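Local atomic coordinates of methionine-binding lipoprotein MetQ (Bacillus subtilis subsp. subtilis, PDB entry 4GOT), a protein that binds methionine and probably passes it to the membrane permease of the MetNPQ ABC importer, and also takes part in methionine sulfoxide transport. Residues A[63-66]-A[67-71]; A[164-168]-A[169-173]. One frame throughout, in Å; residues are numbered along the deposited sequence.

Interaction 1. Residues A[63-66]-A[67-71]; sequences IPYL and EQEMK. With MSE (selenomethionine), chain B.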
loop_
_atom_site.group_PDB
_atom_site.type_symbol
_atom_site.label_atom_id
_atom_site.label_comp_id
_atom_site.label_asym_id
_atom_site.label_seq_id
_atom_site.Cartn_x
_atom_site.Cartn_y
_atom_site.Cartn_z
ATOM N N ILE A 63 -4.042 -4.556 5.900
ATOM C CA ILE A 63 -4.681 -4.793 7.202
ATOM C C ILE A 63 -3.990 -3.971 8.330
ATOM O O ILE A 63 -4.685 -3.358 9.131
ATOM C CB ILE A 63 -4.791 -6.312 7.550
ATOM C CG1 ILE A 63 -5.805 -7.039 6.651
ATOM C CG2 ILE A 63 -5.088 -6.555 9.045
ATOM C CD1 ILE A 63 -5.527 -8.527 6.518
ATOM N N PRO A 64 -2.627 -3.936 8.367
ATOM C CA PRO A 64 -1.960 -3.100 9.387
ATOM C C PRO A 64 -2.384 -1.619 9.287
ATOM O O PRO A 64 -2.611 -0.964 10.312
ATOM C CB PRO A 64 -0.481 -3.339 9.085
ATOM C CG PRO A 64 -0.446 -4.801 8.646
ATOM C CD PRO A 64 -1.656 -4.846 7.712
ATOM N N TYR A 65 -2.554 -1.111 8.072
ATOM C CA TYR A 65 -2.968 0.272 7.938
ATOM C C TYR A 65 -4.391 0.448 8.521
ATOM O O TYR A 65 -4.662 1.400 9.245
ATOM C CB TYR A 65 -2.915 0.732 6.493
ATOM C CG TYR A 65 -3.139 2.236 6.375
ATOM C CD1 TYR A 65 -4.397 2.747 6.232
ATOM C CD2 TYR A 65 -2.064 3.134 6.413
ATOM C CE1 TYR A 65 -4.619 4.112 6.162
ATOM C CE2 TYR A 65 -2.278 4.513 6.336
ATOM C CZ TYR A 65 -3.568 4.994 6.212
ATOM O OH TYR A 65 -3.820 6.353 6.078
ATOM N N LEU A 66 -5.298 -0.458 8.145
ATOM C CA LEU A 66 -6.694 -0.444 8.612
ATOM C C LEU A 66 -6.768 -0.511 10.143
ATOM O O LEU A 66 -7.479 0.276 10.769
ATOM C CB LEU A 66 -7.514 -1.600 7.975
ATOM C CG LEU A 66 -8.994 -1.653 8.461
ATOM C CD1 LEU A 66 -9.778 -0.358 8.118
ATOM C CD2 LEU A 66 -9.680 -2.901 7.909
ATOM N N GLU A 67 -5.982 -1.426 10.737
ATOM C CA GLU A 67 -5.930 -1.556 12.202
ATOM C C GLU A 67 -5.492 -0.302 12.930
ATOM O O GLU A 67 -6.158 0.138 13.898
ATOM C CB GLU A 67 -5.037 -2.729 12.600
ATOM C CG GLU A 67 -5.737 -4.021 12.306
ATOM C CD GLU A 67 -4.921 -5.209 12.719
ATOM O OE1 GLU A 67 -3.813 -5.008 13.271
ATOM O OE2 GLU A 67 -5.409 -6.322 12.473
ATOM N N GLN A 68 -4.388 0.279 12.466
ATOM C CA GLN A 68 -3.946 1.584 12.972
ATOM C C GLN A 68 -5.022 2.661 12.861
ATOM O O GLN A 68 -5.197 3.477 13.779
ATOM C CB GLN A 68 -2.687 2.083 12.206
ATOM C CG GLN A 68 -2.153 3.445 12.688
ATOM C CD GLN A 68 -1.623 3.427 14.130
ATOM O OE1 GLN A 68 -1.207 2.395 14.640
ATOM N NE2 GLN A 68 -1.626 4.588 14.773
ATOM N N GLU A 69 -5.684 2.725 11.711
ATOM C CA GLU A 69 -6.734 3.756 11.495
ATOM C C GLU A 69 -7.872 3.628 12.487
ATOM O O GLU A 69 -8.390 4.635 13.015
ATOM C CB GLU A 69 -7.265 3.667 10.098
ATOM C CG GLU A 69 -6.231 4.132 9.078
ATOM C CD GLU A 69 -6.373 5.614 8.759
ATOM O OE1 GLU A 69 -7.399 5.943 8.109
ATOM O OE2 GLU A 69 -5.455 6.400 9.142
HETATM N N MSE A 70 -8.230 2.388 12.804
HETATM C CA MSE A 70 -9.317 2.166 13.754
HETATM C C MSE A 70 -8.875 2.409 15.175
HETATM O O MSE A 70 -9.669 2.883 15.965
HETATM C CB MSE A 70 -9.951 0.793 13.579
HETATM C CG MSE A 70 -10.829 0.699 12.310
HETATM SE SE MSE A 70 -11.293 -1.157 11.891
HETATM C CE MSE A 70 -12.595 -1.391 13.355
ATOM N N LYS A 71 -7.614 2.104 15.494
ATOM C CA LYS A 71 -7.009 2.506 16.782
ATOM C C LYS A 71 -7.061 4.042 16.966
ATOM O O LYS A 71 -7.396 4.546 18.017
ATOM C CB LYS A 71 -5.577 2.003 16.837
ATOM C CG LYS A 71 -4.823 2.231 18.136
ATOM C CD LYS A 71 -3.373 1.755 17.973
ATOM C CE LYS A 71 -3.171 0.252 18.222
ATOM N NZ LYS A 71 -2.476 -0.028 19.525
HETATM N N MSE B 300 -0.818 0.518 -1.818
HETATM C CA MSE B 300 0.075 0.800 -0.655
HETATM C C MSE B 300 1.120 -0.338 -0.401
HETATM O O MSE B 300 0.700 -1.463 -0.352
HETATM O OXT MSE B 300 2.351 -0.190 -0.195
HETATM C CB MSE B 300 -0.796 0.955 0.602
HETATM C CG MSE B 300 -0.111 1.527 1.802
HETATM SE SE MSE B 300 -1.241 1.490 3.428
HETATM C CE MSE B 300 -2.479 3.113 2.947
#
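Tyr65 lines the methionine pocket, occupied here by selenomethionine, and Glu69, one turn on along helix 63-72, backs its ring. The ligand methyl CE sits 3.4 Å above the plane of the Tyr65 ring, over its centre, which is CH-pi geometry; the selenium SE lies further back, 3.6 Å from Tyr65 CB. On the other side of the ring plane Glu69 approaches obliquely, its CG 3.3 Å from Tyr65 CE1. With CG of Tyr65 anti to the backbone N (chi1 -171°), the ring swings out to meet the ligand. The Glu69 chain bends at chi2 (-92°), which lays its carboxylate beside the phenol with the two planes 25° apart, while OE1 is hydrogen-bonded to Asn47 of helix 44-51.

The backbone beneath is regular: Glu67 N to Ile63 O is 2.8 Å, and Met70 N to Leu66 O is 3.0 Å. Elsewhere on the helix Leu66 and Met70, itself a selenomethionine, run side by side, Leu66 CD1 lying 4.1 Å from Met70 SE, and Ile63 CG2 reaches Glu67 OE2 at 3.5 Å.

Cutting Tyr65 back to an alanine is likely to leave the ligand methyl without its aromatic cover and Glu69 CG without the ring it leans on, opening a gap at this end of the pocket.

The ring meets the ligand through CE and SE, while Asn206, Arg119 and Glu87 supply hydrogen bonds to it. Tyr65 thus gives the methyl and selenium a polarisable surface, which is consistent with a similar seat for the thioether of methionine.

Interaction 2. Residues A[164-168]-A[169-173]; sequences AKAYE and NKEGD
Lys170 turns left-handed, its phi of +56° reversing the backbone just past helix 163-168, and so carries Glu171 N back to Ala166 O. That bond measures 3.0 Å and lies in the carbonyl plane. A second bond of the same turn, 3.1 Å from Lys170 N to Tyr167 O, is less well directed, its donor standing above the carbonyl plane at 65° to it. The preceding link is an ordinary helical one, Asn169 N to Lys165 O at 2.8 Å.

Side chains close over this backbone. Glu171, its CB directed at the helix and its chain extended beyond CG, lays its carboxylate alongside Ala166 in van der Waals contact, with OE1 3.4 Å from the Ala166 methyl CB and OE2 3.5 Å from Ala166 CA. The carboxylate is bonded by Asn169: ND2 donates to Glu171 OE2 over 3.2 Å, almost straight at 172°, with the acceptor close to the amide plane. This bond would limit the rotation of the amide and the carboxylate.

Behind it, Lys165 bends at its second and third torsions to bring NZ within 2.7 Å of Glu168 OE1, a salt bridge formed on the syn side of the carboxylate. Asn185 bonds both partners, accepting from Lys165 NZ and donating to Glu168 OE2. Lys94 bonds the Glu168 carbonyl, a positive charge that would probably offset the negative end of the helix.

The paired bonds and positive phi define a Schellman motif, ending the helix of a beta-alpha-beta crossover from strand 154-158 to strand 174-177, as expected in periplasmic-binding-protein domains.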
loop_
_atom_site.group_PDB
_atom_site.type_symbol
_atom_site.label_atom_id
_atom_site.label_comp_id
_atom_site.label_asym_id
_atom_site.label_seq_id
_atom_site.Cartn_x
_atom_site.Cartn_y
_atom_site.Cartn_z
ATOM N N ALA A 164 8.023 10.447 -3.879
ATOM C CA ALA A 164 8.508 10.544 -5.287
ATOM C C ALA A 164 9.213 11.896 -5.544
ATOM O O ALA A 164 10.232 11.949 -6.250
ATOM C CB ALA A 164 7.376 10.343 -6.293
ATOM N N LYS A 165 8.678 12.996 -4.971
ATOM C CA LYS A 165 9.356 14.310 -5.059
ATOM C C LYS A 165 10.664 14.387 -4.237
ATOM O O LYS A 165 11.630 14.956 -4.722
ATOM C CB LYS A 165 8.444 15.496 -4.691
ATOM C CG LYS A 165 7.127 15.612 -5.466
ATOM C CD LYS A 165 7.319 15.799 -6.967
ATOM C CE LYS A 165 6.995 14.527 -7.773
ATOM N NZ LYS A 165 7.250 14.650 -9.264
ATOM N N ALA A 166 10.689 13.838 -3.010
ATOM C CA ALA A 166 11.892 13.828 -2.187
ATOM C C ALA A 166 13.014 13.098 -2.919
ATOM O O ALA A 166 14.194 13.496 -2.849
ATOM C CB ALA A 166 11.629 13.183 -0.804
ATOM N N TYR A 167 12.630 12.037 -3.627
ATOM C CA TYR A 167 13.531 11.248 -4.499
ATOM C C TYR A 167 14.072 12.083 -5.654
ATOM O O TYR A 167 15.288 12.221 -5.800
ATOM C CB TYR A 167 12.791 9.996 -4.978
ATOM C CG TYR A 167 13.363 9.323 -6.210
ATOM C CD1 TYR A 167 14.542 8.580 -6.151
ATOM C CD2 TYR A 167 12.700 9.403 -7.415
ATOM C CE1 TYR A 167 15.049 7.947 -7.277
ATOM C CE2 TYR A 167 13.195 8.785 -8.546
ATOM C CZ TYR A 167 14.365 8.065 -8.470
ATOM O OH TYR A 167 14.807 7.488 -9.612
ATOM N N GLU A 168 13.197 12.683 -6.444
ATOM C CA GLU A 168 13.643 13.563 -7.537
ATOM C C GLU A 168 14.493 14.752 -7.082
ATOM O O GLU A 168 15.421 15.124 -7.757
ATOM C CB GLU A 168 12.444 14.097 -8.313
ATOM C CG GLU A 168 11.848 13.072 -9.257
ATOM C CD GLU A 168 10.413 13.389 -9.656
ATOM O OE1 GLU A 168 9.973 14.565 -9.552
ATOM O OE2 GLU A 168 9.718 12.447 -10.071
ATOM N N ASN A 169 14.153 15.336 -5.921
ATOM C CA ASN A 169 14.878 16.486 -5.305
ATOM C C ASN A 169 16.185 16.114 -4.612
ATOM O O ASN A 169 16.896 16.981 -4.122
ATOM C CB ASN A 169 13.977 17.153 -4.252
ATOM C CG ASN A 169 12.690 17.722 -4.850
ATOM O OD1 ASN A 169 12.643 18.002 -6.031
ATOM N ND2 ASN A 169 11.635 17.861 -4.029
ATOM N N LYS A 170 16.459 14.816 -4.494
ATOM C CA LYS A 170 17.649 14.328 -3.817
ATOM C C LYS A 170 17.727 14.846 -2.382
ATOM O O LYS A 170 18.793 15.212 -1.908
ATOM C CB LYS A 170 18.906 14.691 -4.632
ATOM C CG LYS A 170 18.808 14.258 -6.096
ATOM C CD LYS A 170 20.138 14.338 -6.841
ATOM C CE LYS A 170 20.453 15.759 -7.286
ATOM N NZ LYS A 170 19.753 16.190 -8.532
ATOM N N GLU A 171 16.578 14.881 -1.712
ATOM C CA GLU A 171 16.481 15.377 -0.334
ATOM C C GLU A 171 17.123 14.453 0.683
ATOM O O GLU A 171 17.378 14.846 1.818
ATOM C CB GLU A 171 15.023 15.446 0.094
ATOM C CG GLU A 171 14.340 16.728 -0.198
ATOM C CD GLU A 171 12.849 16.601 -0.025
ATOM O OE1 GLU A 171 12.322 16.006 0.975
ATOM O OE2 GLU A 171 12.207 17.116 -0.935
ATOM N N GLY A 172 17.274 13.197 0.339
ATOM C CA GLY A 172 17.975 12.284 1.221
ATOM C C GLY A 172 18.855 11.401 0.383
ATOM O O GLY A 172 18.892 11.523 -0.833
ATOM N N ASP A 173 19.558 10.496 1.034
ATOM C CA ASP A 173 20.388 9.517 0.326
ATOM C C ASP A 173 19.604 8.331 -0.296
ATOM O O ASP A 173 20.027 7.750 -1.310
ATOM C CB ASP A 173 21.515 9.036 1.272
ATOM C CG ASP A 173 22.471 10.173 1.644
ATOM O OD1 ASP A 173 22.945 10.849 0.702
ATOM O OD2 ASP A 173 22.724 10.409 2.849
#

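How the interactions relate
Interactions 1 and 2 lie in the two lobes that close around the ligand, with centres 28 Å apart and nearest atoms about 16 Å apart, so neither touches the other. Interaction 1 belongs to the pocket itself, on the helix that follows strand 57-62, whose residues Phe60 and His62 also line it. Interaction 2 stays well back: Ala164 N is 12.6 Å from the ligand OXT. Its link to the site is through the chain, because the turn it forms leads into strand 174-177, after which come the pocket residues Asn178 and Asn180. One contact thus meets the ligand directly, whereas the other is joined to the site in sequence, through that strand.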